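Local coordinates for protein putative oxidoreductase molybdopterin-binding subunit (Sulfolobus tokodaii, PDB 4ZOH) that probably catalyses a molybdenum-dependent hydroxylation or oxidation as the large, pterin cytosine dinucleotide-binding subunit of an oxidoreductase of the xanthine dehydrogenase and aldehyde oxidase family, at residues I433-G438 with I465-G470; A447-Q452 with T596-L601; G490-L495 with H663-K668. All blocks are in the same frame, centred on the assembly; numbering follows the deposited sequence.

Interaction 1 of 3, residues I433-G438 with I465-G470; sequences ITLVTG and IEVRWG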
loop_
_atom_site.group_PDB
_atom_site.type_symbol
_atom_site.label_atom_id
_atom_site.label_comp_id
_atom_site.label_asym_id
_atom_site.label_seq_id
_atom_site.Cartn_x
_atom_site.Cartn_y
_atom_site.Cartn_z
ATOM N N ILE A 433 -8.376 19.340 13.563
ATOM C CA ILE A 433 -7.701 18.814 14.742
ATOM C C ILE A 433 -7.517 17.314 14.619
ATOM O O ILE A 433 -8.502 16.587 14.352
ATOM C CB ILE A 433 -8.527 19.078 16.042
ATOM C CG1 ILE A 433 -8.688 20.599 16.308
ATOM C CG2 ILE A 433 -7.904 18.379 17.266
ATOM C CD1 ILE A 433 -9.875 20.889 17.265
ATOM N N THR A 434 -6.303 16.857 14.936
ATOM C CA THR A 434 -5.997 15.423 15.031
ATOM C C THR A 434 -5.343 15.141 16.359
ATOM O O THR A 434 -4.420 15.832 16.776
ATOM C CB THR A 434 -5.063 14.967 13.861
ATOM O OG1 THR A 434 -5.563 15.547 12.655
ATOM C CG2 THR A 434 -5.023 13.395 13.694
ATOM N N LEU A 435 -5.887 14.135 17.020
ATOM C CA LEU A 435 -5.380 13.607 18.242
ATOM C C LEU A 435 -4.700 12.254 17.946
ATOM O O LEU A 435 -5.293 11.400 17.317
ATOM C CB LEU A 435 -6.538 13.415 19.247
ATOM C CG LEU A 435 -6.183 12.695 20.530
ATOM C CD1 LEU A 435 -5.375 13.630 21.428
ATOM C CD2 LEU A 435 -7.478 12.286 21.219
ATOM N N VAL A 436 -3.471 12.057 18.437
ATOM C CA VAL A 436 -2.780 10.762 18.269
ATOM C C VAL A 436 -2.498 10.195 19.651
ATOM O O VAL A 436 -2.111 10.940 20.595
ATOM C CB VAL A 436 -1.483 10.879 17.409
ATOM C CG1 VAL A 436 -0.930 9.489 17.085
ATOM C CG2 VAL A 436 -1.694 11.712 16.143
ATOM N N THR A 437 -2.790 8.902 19.834
ATOM C CA THR A 437 -2.449 8.234 21.117
ATOM C C THR A 437 -1.235 7.319 20.926
ATOM O O THR A 437 -1.109 6.752 19.849
ATOM C CB THR A 437 -3.634 7.446 21.660
ATOM O OG1 THR A 437 -3.222 6.779 22.831
ATOM C CG2 THR A 437 -4.236 6.364 20.658
ATOM N N GLY A 438 -0.364 7.175 21.947
ATOM C CA GLY A 438 0.750 6.221 21.887
ATOM C C GLY A 438 0.308 4.815 22.292
ATOM O O GLY A 438 1.070 3.821 22.115
ATOM N N ILE A 465 -12.752 15.804 16.386
ATOM C CA ILE A 465 -11.563 15.208 16.956
ATOM C C ILE A 465 -11.366 13.847 16.262
ATOM O O ILE A 465 -11.971 12.847 16.653
ATOM C CB ILE A 465 -11.664 14.939 18.492
ATOM C CG1 ILE A 465 -12.198 16.167 19.347
ATOM C CG2 ILE A 465 -10.357 14.317 19.031
ATOM C CD1 ILE A 465 -11.391 17.460 19.195
ATOM N N GLU A 466 -10.559 13.838 15.217
ATOM C CA GLU A 466 -10.083 12.613 14.626
ATOM C C GLU A 466 -9.039 11.967 15.587
ATOM O O GLU A 466 -8.165 12.653 16.086
ATOM C CB GLU A 466 -9.407 12.889 13.280
ATOM C CG GLU A 466 -9.092 11.526 12.571
ATOM C CD GLU A 466 -8.226 11.588 11.296
ATOM O OE1 GLU A 466 -7.753 12.678 10.841
ATOM O OE2 GLU A 466 -8.036 10.483 10.711
ATOM N N VAL A 467 -9.151 10.666 15.824
ATOM C CA VAL A 467 -8.227 10.001 16.696
ATOM C C VAL A 467 -7.462 8.932 15.903
ATOM O O VAL A 467 -8.098 8.053 15.253
ATOM C CB VAL A 467 -8.959 9.334 17.873
ATOM C CG1 VAL A 467 -7.957 8.670 18.848
ATOM C CG2 VAL A 467 -9.792 10.383 18.623
ATOM N N ARG A 468 -6.114 9.010 15.969
ATOM C CA ARG A 468 -5.199 8.105 15.228
ATOM C C ARG A 468 -4.231 7.429 16.184
ATOM O O ARG A 468 -4.004 7.927 17.286
ATOM C CB ARG A 468 -4.437 8.942 14.187
ATOM C CG ARG A 468 -5.355 9.485 13.092
ATOM C CD ARG A 468 -5.639 8.389 12.070
ATOM N NE ARG A 468 -4.409 8.137 11.295
ATOM C CZ ARG A 468 -3.688 7.009 11.278
ATOM N NH1 ARG A 468 -4.063 5.987 12.021
ATOM N NH2 ARG A 468 -2.540 6.950 10.555
ATOM N N TRP A 469 -3.664 6.291 15.794
ATOM C CA TRP A 469 -2.671 5.569 16.594
ATOM C C TRP A 469 -1.949 4.559 15.688
ATOM O O TRP A 469 -2.440 4.329 14.574
ATOM C CB TRP A 469 -3.367 4.769 17.735
ATOM C CG TRP A 469 -4.302 3.621 17.343
ATOM C CD1 TRP A 469 -3.959 2.315 17.271
ATOM C CD2 TRP A 469 -5.711 3.678 17.036
ATOM N NE1 TRP A 469 -5.033 1.548 16.919
ATOM C CE2 TRP A 469 -6.123 2.367 16.752
ATOM C CE3 TRP A 469 -6.643 4.722 16.909
ATOM C CZ2 TRP A 469 -7.451 2.024 16.407
ATOM C CZ3 TRP A 469 -7.998 4.395 16.541
ATOM C CH2 TRP A 469 -8.373 3.028 16.302
ATOM N N GLY A 470 -0.855 3.938 16.186
ATOM C CA GLY A 470 -0.346 2.725 15.564
ATOM C C GLY A 470 0.639 2.926 14.412
ATOM O O GLY A 470 0.907 1.997 13.691
HETATM O O HOH W 1 0.044 4.669 18.885
#

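Interaction 2 of 3, residues A447-Q452 with T596-L601; sequences ATAFAQ and TVINPL. With MCN (pterin cytosine dinucleotide), chain D.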
loop_
_atom_site.group_PDB
_atom_site.type_symbol
_atom_site.label_atom_id
_atom_site.label_comp_id
_atom_site.label_asym_id
_atom_site.label_seq_id
_atom_site.Cartn_x
_atom_site.Cartn_y
_atom_site.Cartn_z
ATOM N N ALA A 447 -10.374 4.859 21.273
ATOM C CA ALA A 447 -10.285 6.064 20.450
ATOM C C ALA A 447 -11.589 6.917 20.659
ATOM O O ALA A 447 -11.529 8.144 20.710
ATOM C CB ALA A 447 -10.057 5.726 18.974
ATOM N N THR A 448 -12.744 6.260 20.739
ATOM C CA THR A 448 -14.019 6.971 21.031
ATOM C C THR A 448 -13.892 7.644 22.405
ATOM O O THR A 448 -14.196 8.811 22.533
ATOM C CB THR A 448 -15.204 5.998 21.044
ATOM O OG1 THR A 448 -15.440 5.574 19.707
ATOM C CG2 THR A 448 -16.448 6.687 21.563
ATOM N N ALA A 449 -13.392 6.921 23.403
ATOM C CA ALA A 449 -13.191 7.513 24.720
ATOM C C ALA A 449 -12.228 8.683 24.656
ATOM O O ALA A 449 -12.443 9.758 25.320
ATOM C CB ALA A 449 -12.804 6.439 25.738
ATOM N N PHE A 450 -11.242 8.585 23.749
ATOM C CA PHE A 450 -10.263 9.670 23.667
ATOM C C PHE A 450 -10.904 10.908 23.065
ATOM O O PHE A 450 -10.608 12.064 23.440
ATOM C CB PHE A 450 -8.971 9.232 22.927
ATOM C CG PHE A 450 -8.180 8.196 23.671
ATOM C CD1 PHE A 450 -8.265 8.080 25.084
ATOM C CD2 PHE A 450 -7.332 7.344 23.003
ATOM C CE1 PHE A 450 -7.525 7.108 25.786
ATOM C CE2 PHE A 450 -6.561 6.395 23.704
ATOM C CZ PHE A 450 -6.662 6.276 25.079
ATOM N N ALA A 451 -11.750 10.663 22.077
ATOM C CA ALA A 451 -12.432 11.739 21.383
ATOM C C ALA A 451 -13.419 12.448 22.400
ATOM O O ALA A 451 -13.437 13.657 22.459
ATOM C CB ALA A 451 -13.170 11.192 20.169
ATOM N N GLN A 452 -14.147 11.684 23.202
ATOM C CA GLN A 452 -15.009 12.229 24.317
ATOM C C GLN A 452 -14.212 13.120 25.306
ATOM O O GLN A 452 -14.630 14.269 25.624
ATOM C CB GLN A 452 -15.637 11.074 25.133
ATOM C CG GLN A 452 -16.513 10.138 24.335
ATOM C CD GLN A 452 -16.919 8.901 25.140
ATOM O OE1 GLN A 452 -16.480 7.797 24.836
ATOM N NE2 GLN A 452 -17.796 9.090 26.181
ATOM N N THR A 596 -14.384 6.444 37.747
ATOM C CA THR A 596 -15.101 7.144 36.660
ATOM C C THR A 596 -15.264 6.257 35.415
ATOM O O THR A 596 -14.253 5.712 34.917
ATOM C CB THR A 596 -14.398 8.438 36.299
ATOM O OG1 THR A 596 -13.967 9.053 37.513
ATOM C CG2 THR A 596 -15.338 9.417 35.481
ATOM N N VAL A 597 -16.515 6.073 34.956
ATOM C CA VAL A 597 -16.774 5.364 33.721
ATOM C C VAL A 597 -16.798 6.393 32.597
ATOM O O VAL A 597 -17.651 7.288 32.561
ATOM C CB VAL A 597 -18.036 4.487 33.779
ATOM C CG1 VAL A 597 -18.248 3.736 32.462
ATOM C CG2 VAL A 597 -17.927 3.461 34.904
ATOM N N ILE A 598 -15.826 6.307 31.684
ATOM C CA ILE A 598 -15.731 7.261 30.545
ATOM C C ILE A 598 -16.866 7.026 29.533
ATOM O O ILE A 598 -17.463 7.987 28.927
ATOM C CB ILE A 598 -14.330 7.184 29.876
ATOM C CG1 ILE A 598 -13.198 7.263 30.933
ATOM C CG2 ILE A 598 -14.195 8.231 28.809
ATOM C CD1 ILE A 598 -13.108 8.592 31.694
ATOM N N ASN A 599 -17.209 5.773 29.362
ATOM C CA ASN A 599 -18.171 5.392 28.339
ATOM C C ASN A 599 -18.822 4.073 28.769
ATOM O O ASN A 599 -18.236 2.973 28.584
ATOM C CB ASN A 599 -17.564 5.326 26.919
ATOM C CG ASN A 599 -18.637 5.077 25.822
ATOM O OD1 ASN A 599 -19.573 4.301 25.998
ATOM N ND2 ASN A 599 -18.454 5.702 24.678
ATOM N N PRO A 600 -20.049 4.175 29.349
ATOM C CA PRO A 600 -20.762 2.970 29.870
ATOM C C PRO A 600 -21.083 1.964 28.816
ATOM O O PRO A 600 -21.123 0.774 29.120
ATOM C CB PRO A 600 -22.074 3.538 30.507
ATOM C CG PRO A 600 -21.784 4.990 30.734
ATOM C CD PRO A 600 -20.638 5.440 29.840
ATOM N N LEU A 601 -21.333 2.398 27.574
ATOM C CA LEU A 601 -21.619 1.412 26.526
ATOM C C LEU A 601 -20.395 0.459 26.259
ATOM O O LEU A 601 -20.525 -0.747 26.172
ATOM C CB LEU A 601 -22.029 2.145 25.229
ATOM C CG LEU A 601 -22.385 1.308 24.013
ATOM C CD1 LEU A 601 -23.692 0.509 24.228
ATOM C CD2 LEU A 601 -22.484 2.230 22.795
HETATM N N1 MCN D . -13.707 2.098 29.929
HETATM C C2 MCN D . -14.431 3.177 30.408
HETATM N N3 MCN D . -14.343 3.574 31.716
HETATM C C4 MCN D . -13.509 2.856 32.566
HETATM C C5 MCN D . -12.776 1.766 32.098
HETATM C C6 MCN D . -12.852 1.392 30.756
HETATM O O2 MCN D . -15.184 3.847 29.693
HETATM N N4 MCN D . -13.435 3.251 33.819
HETATM C "C1'" MCN D . -13.848 1.766 28.509
HETATM C C2D MCN D . -12.762 2.485 27.706
HETATM O "O2'" MCN D . -13.183 3.714 27.196
HETATM C "C3'" MCN D . -12.564 1.565 26.531
HETATM C C4D MCN D . -12.532 0.278 27.247
HETATM O O4D MCN D . -13.598 0.398 28.285
HETATM O "O3'" MCN D . -13.614 1.585 25.628
HETATM C "C5'" MCN D . -11.094 0.441 27.702
HETATM O "O5'" MCN D . -10.784 -0.416 28.643
HETATM P PA MCN D . -9.426 -0.305 29.528
HETATM O O1A MCN D . -8.676 0.934 29.532
HETATM O O2A MCN D . -9.985 -0.889 30.795
HETATM O O3A MCN D . -8.639 -1.587 28.765
HETATM P PB MCN D . -7.772 -1.365 27.422
HETATM O O1B MCN D . -6.361 -0.996 27.850
HETATM O O2B MCN D . -8.366 -0.486 26.411
HETATM O O3B MCN D . -7.844 -2.791 26.871
HETATM C C10 MCN D . -6.884 -3.834 27.195
HETATM C "C9'" MCN D . -7.594 -5.102 27.602
HETATM C "C8'" MCN D . -6.717 -6.237 27.678
HETATM S "S8'" MCN D . -5.275 -6.169 28.680
HETATM C "C7'" MCN D . -7.017 -7.432 27.097
HETATM S "S7'" MCN D . -6.017 -8.895 27.300
HETATM C "C6'" MCN D . -8.254 -7.650 26.373
HETATM C C7 MCN D . -9.301 -6.548 26.745
HETATM O "O9'" MCN D . -8.637 -5.305 26.653
HETATM N "N5'" MCN D . -8.064 -7.782 24.929
HETATM C C4A MCN D . -9.041 -7.416 23.982
HETATM N "N8'" MCN D . -10.437 -6.568 25.772
HETATM C C4B MCN D . -10.252 -6.828 24.446
HETATM N "N1'" MCN D . -11.245 -6.499 23.616
HETATM C "C2'" MCN D . -11.081 -6.681 22.308
HETATM N "N2'" MCN D . -12.069 -6.327 21.514
HETATM N "N3'" MCN D . -9.899 -7.269 21.748
HETATM C "C4'" MCN D . -8.846 -7.671 22.602
HETATM O "O4'" MCN D . -7.805 -8.205 22.120
#

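Interaction 3 of 3, residues G490-L495 with H663-K668; sequences GGSAVL and HPTGSK. With MCN (pterin cytosine dinucleotide), chain D.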
loop_
_atom_site.group_PDB
_atom_site.type_symbol
_atom_site.label_atom_id
_atom_site.label_comp_id
_atom_site.label_asym_id
_atom_site.label_seq_id
_atom_site.Cartn_x
_atom_site.Cartn_y
_atom_site.Cartn_z
ATOM N N GLY A 490 -3.473 6.203 28.980
ATOM C CA GLY A 490 -3.497 6.852 27.683
ATOM C C GLY A 490 -4.494 8.013 27.719
ATOM O O GLY A 490 -4.265 9.056 27.105
ATOM N N GLY A 491 -5.610 7.863 28.438
ATOM C CA GLY A 491 -6.600 8.998 28.471
ATOM C C GLY A 491 -6.057 10.182 29.278
ATOM O O GLY A 491 -6.293 11.371 28.944
ATOM N N SER A 492 -5.288 9.877 30.325
ATOM C CA SER A 492 -4.677 10.997 31.071
ATOM C C SER A 492 -3.690 11.745 30.198
ATOM O O SER A 492 -3.678 13.014 30.207
ATOM C CB SER A 492 -4.035 10.481 32.348
ATOM O OG SER A 492 -5.046 9.982 33.216
ATOM N N ALA A 493 -2.911 10.998 29.378
ATOM C CA ALA A 493 -2.034 11.722 28.415
ATOM C C ALA A 493 -2.888 12.606 27.441
ATOM O O ALA A 493 -2.530 13.762 27.106
ATOM C CB ALA A 493 -1.082 10.743 27.682
ATOM N N VAL A 494 -4.029 12.064 27.002
ATOM C CA VAL A 494 -4.955 12.816 26.104
ATOM C C VAL A 494 -5.463 14.124 26.804
ATOM O O VAL A 494 -5.497 15.216 26.225
ATOM C CB VAL A 494 -6.100 11.868 25.602
ATOM C CG1 VAL A 494 -7.323 12.640 25.048
ATOM C CG2 VAL A 494 -5.579 10.839 24.553
ATOM N N LEU A 495 -5.796 13.999 28.085
ATOM C CA LEU A 495 -6.303 15.114 28.874
ATOM C C LEU A 495 -5.222 16.222 28.995
ATOM O O LEU A 495 -5.491 17.403 28.707
ATOM C CB LEU A 495 -6.723 14.515 30.221
ATOM C CG LEU A 495 -7.847 14.970 31.102
ATOM C CD1 LEU A 495 -9.000 15.588 30.365
ATOM C CD2 LEU A 495 -8.296 13.745 31.894
ATOM N N HIS A 663 -5.634 9.166 38.933
ATOM C CA HIS A 663 -5.265 9.756 37.629
ATOM C C HIS A 663 -6.257 10.844 37.198
ATOM O O HIS A 663 -7.425 10.835 37.626
ATOM C CB HIS A 663 -5.189 8.623 36.573
ATOM C CG HIS A 663 -4.238 7.521 36.967
ATOM N ND1 HIS A 663 -2.862 7.696 37.025
ATOM C CD2 HIS A 663 -4.472 6.254 37.379
ATOM C CE1 HIS A 663 -2.289 6.554 37.391
ATOM N NE2 HIS A 663 -3.249 5.673 37.637
ATOM N N PRO A 664 -5.813 11.762 36.329
ATOM C CA PRO A 664 -6.689 12.855 35.895
ATOM C C PRO A 664 -8.020 12.391 35.275
ATOM O O PRO A 664 -8.952 13.166 35.224
ATOM C CB PRO A 664 -5.851 13.624 34.835
ATOM C CG PRO A 664 -4.438 13.293 35.168
ATOM C CD PRO A 664 -4.426 11.934 35.869
ATOM N N THR A 665 -8.125 11.152 34.825
ATOM C CA THR A 665 -9.402 10.691 34.290
ATOM C C THR A 665 -10.310 10.209 35.435
ATOM O O THR A 665 -11.509 10.105 35.224
ATOM C CB THR A 665 -9.240 9.540 33.271
ATOM O OG1 THR A 665 -8.603 8.438 33.935
ATOM C CG2 THR A 665 -8.385 10.009 32.095
ATOM N N GLY A 666 -9.728 9.888 36.608
ATOM C CA GLY A 666 -10.457 9.177 37.703
ATOM C C GLY A 666 -10.817 7.710 37.463
ATOM O O GLY A 666 -11.373 7.012 38.355
ATOM N N SER A 667 -10.484 7.207 36.268
ATOM C CA SER A 667 -10.899 5.865 35.832
ATOM C C SER A 667 -9.916 4.749 36.240
ATOM O O SER A 667 -8.733 4.986 36.392
ATOM C CB SER A 667 -10.991 5.877 34.284
ATOM O OG SER A 667 -9.685 5.971 33.692
ATOM N N LYS A 668 -10.412 3.527 36.368
ATOM C CA LYS A 668 -9.614 2.345 36.533
ATOM C C LYS A 668 -9.967 1.454 35.343
ATOM O O LYS A 668 -11.031 1.651 34.711
ATOM C CB LYS A 668 -9.969 1.599 37.863
ATOM C CG LYS A 668 -10.020 2.578 39.052
ATOM C CD LYS A 668 -10.167 1.874 40.413
ATOM C CE LYS A 668 -10.124 2.868 41.600
ATOM N NZ LYS A 668 -10.028 2.008 42.844
HETATM N N1 MCN D . -13.707 2.098 29.929
HETATM C C2 MCN D . -14.431 3.177 30.408
HETATM N N3 MCN D . -14.343 3.574 31.716
HETATM C C4 MCN D . -13.509 2.856 32.566
HETATM C C5 MCN D . -12.776 1.766 32.098
HETATM C C6 MCN D . -12.852 1.392 30.756
HETATM O O2 MCN D . -15.184 3.847 29.693
HETATM N N4 MCN D . -13.435 3.251 33.819
HETATM C "C1'" MCN D . -13.848 1.766 28.509
HETATM C C2D MCN D . -12.762 2.485 27.706
HETATM O "O2'" MCN D . -13.183 3.714 27.196
HETATM C "C3'" MCN D . -12.564 1.565 26.531
HETATM C C4D MCN D . -12.532 0.278 27.247
HETATM O O4D MCN D . -13.598 0.398 28.285
HETATM O "O3'" MCN D . -13.614 1.585 25.628
HETATM C "C5'" MCN D . -11.094 0.441 27.702
HETATM O "O5'" MCN D . -10.784 -0.416 28.643
HETATM P PA MCN D . -9.426 -0.305 29.528
HETATM O O1A MCN D . -8.676 0.934 29.532
HETATM O O2A MCN D . -9.985 -0.889 30.795
HETATM O O3A MCN D . -8.639 -1.587 28.765
HETATM P PB MCN D . -7.772 -1.365 27.422
HETATM O O1B MCN D . -6.361 -0.996 27.850
HETATM O O2B MCN D . -8.366 -0.486 26.411
HETATM O O3B MCN D . -7.844 -2.791 26.871
HETATM C C10 MCN D . -6.884 -3.834 27.195
HETATM C "C9'" MCN D . -7.594 -5.102 27.602
HETATM C "C8'" MCN D . -6.717 -6.237 27.678
HETATM S "S8'" MCN D . -5.275 -6.169 28.680
HETATM C "C7'" MCN D . -7.017 -7.432 27.097
HETATM S "S7'" MCN D . -6.017 -8.895 27.300
HETATM C "C6'" MCN D . -8.254 -7.650 26.373
HETATM C C7 MCN D . -9.301 -6.548 26.745
HETATM O "O9'" MCN D . -8.637 -5.305 26.653
HETATM N "N5'" MCN D . -8.064 -7.782 24.929
HETATM C C4A MCN D . -9.041 -7.416 23.982
HETATM N "N8'" MCN D . -10.437 -6.568 25.772
HETATM C C4B MCN D . -10.252 -6.828 24.446
HETATM N "N1'" MCN D . -11.245 -6.499 23.616
HETATM C "C2'" MCN D . -11.081 -6.681 22.308
HETATM N "N2'" MCN D . -12.069 -6.327 21.514
HETATM N "N3'" MCN D . -9.899 -7.269 21.748
HETATM C "C4'" MCN D . -8.846 -7.671 22.602
HETATM O "O4'" MCN D . -7.805 -8.205 22.120
#

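Interaction 1 of 3, residues I433-G438 with I465-G470
With CG anti to the backbone N (chi1 172°), Leu435 sends CD2 alongside the Val467 branch CG2, 4.0 Å away, while its CB rests 3.9 Å from Ile465 CG2. Ile465 in turn reaches with CD1 across to CG2 of Ile433, and this aliphatic face is closed by helix 446-458, whose Phe450 lies on Leu435 and whose Ala447 lies on Val467. The opposite face, which also carries Val436, holds the polar side chains Thr434, Glu466 and Arg468. There Thr434 and Glu466 run side by side and the Thr434 methyl CG2 packs 4.0 Å from CG of Arg468, whose chain then bends so that its guanidinium leaves the strand pair. Charge is paired beyond the two segments: Glu466 meets Lys432 and also Lys178 of the second subunit, and Arg468 meets Glu473 of that same subunit, so this edge of the sheet takes part in the dimer contact. Between the backbones, Leu435 N donates to Glu466 O, Leu435 O accepts from Arg468 N at 2.9 Å, and Thr437 N goes on to Arg468 O, as expected for parallel strands. Where the strands end, CG2 of Thr437 presses to 3.4 Å from CB of Trp469, and a water carries the link onward by donating to Thr437 O and accepting from Gly470 N. Two neighbouring parallel strands, inclined at 29° and joined through a helix lying against one face, make the classic beta-alpha-beta crossover, here formed by strand 433-437, helix 446-458 and strand 465-468 within the molybdopterin-binding region.

Interaction 2 of 3, residues A447-Q452 with T596-L601
Gln452 lays its terminal amide across that of Asn599, the two planes 84° apart. ND2 of Asn599 donates to Gln452 OE1 at 2.9 Å, approaching from above the carbonyl plane although the acceptor lies close to the plane of the Asn599 amide. A chi1 of -173° carries the Asn599 amide away from its own backbone N and up to Gln452. ND2 also bonds Ile7 O, and Asn599 is the N-cap of helix 600-619, its OD1 accepting from Leu602 N. NE2 of Gln452 makes a weak, bent bond to Ile598 O at 3.0 Å and another bond to Tyr2 O. Replacing Gln452 by an alanine would take away the whole amide and is likely to leave Ile598 O and Tyr2 O short of a donor, and Asn599 ND2 dependent on Ile7 O. The Ala449 methyl CB touches Ile598 CG2 at 3.8 Å and borders the cofactor ribose. The backbone of 596-599 reads the cofactor's cytosine: Thr596 O accepts from its N4 and Ile598 N donates to its N3. The ring's O2 accepts from Asn599 N at 2.8 Å. A donor facing N3 and an acceptor facing N4 match cytosine; uracil would present the reverse pattern at both.

Interaction 3 of 3, residues G490-L495 with H663-K668
A type I turn from His663 to Gly666, closed by Gly666 N to His663 O at 2.7 Å, sets its corner against helix 486-512, with Ser492 and Pro664 as the nearest backbone pair. No hydrogen bond crosses between the two segments, and the fit depends on shape. Ser492 points into the turn: its OG lies 3.4 Å from CD of Pro664 and 3.5 Å from the methyl CG2 of Thr665, with CB of His663 also beside it. Because OG stands anti to the carbonyl carbon (chi1 -66°), the hydroxyl is turned back along the helix, where it bonds Thr488 O one turn earlier and so is satisfied among apolar neighbours. One helical turn further on, Leu495 brings its branch CD2 to 3.8 Å from Pro664 CB and 3.7 Å from Thr665 CG2. That threonine methyl therefore fits between Ser492 and Leu495, passing over the backbone of Gly491, where a side-chain carbon would come tight against it. The Thr665 hydroxyl faces the other way along the loop and shares a 2.7 Å hydrogen bond with Ser667 OG, which in turn reaches Thr488 OG1. Beyond it, Lys668 O accepts from the cytosine N4 of the cofactor at 3.0 Å, while the ammonium of Lys668 is held by Asp381. The turn belongs to the loop between strand 651-655 and helix 673-688; Tyr558 of strand 553-559 packs on Ser492 and Pro664 and bonds His663, while helix 446-458 lies against Val494 and Leu495.

In the fold
The three contacts gather on the same side of the chain's centre, their own centres 11 to 15 Å apart. Helix 446-458 borders all three: it is the crossover helix between the strands of interaction 1 and one half of interaction 2, and its Phe450 touches Thr437 of interaction 1 and Gly491 of interaction 3. Helix 486-512 follows strand 465-468 in sequence and enters interaction 3, whose Val494 meets Leu435. Interaction 2 alternates along the chain with both others, while interaction 1 closes before interaction 3 opens. Segments 596-601 and 663-668 adjoin at Thr596 and Gly666, and both accept from cytosine N4, so distant parts of the sequence together bind the cofactor's nucleotide end.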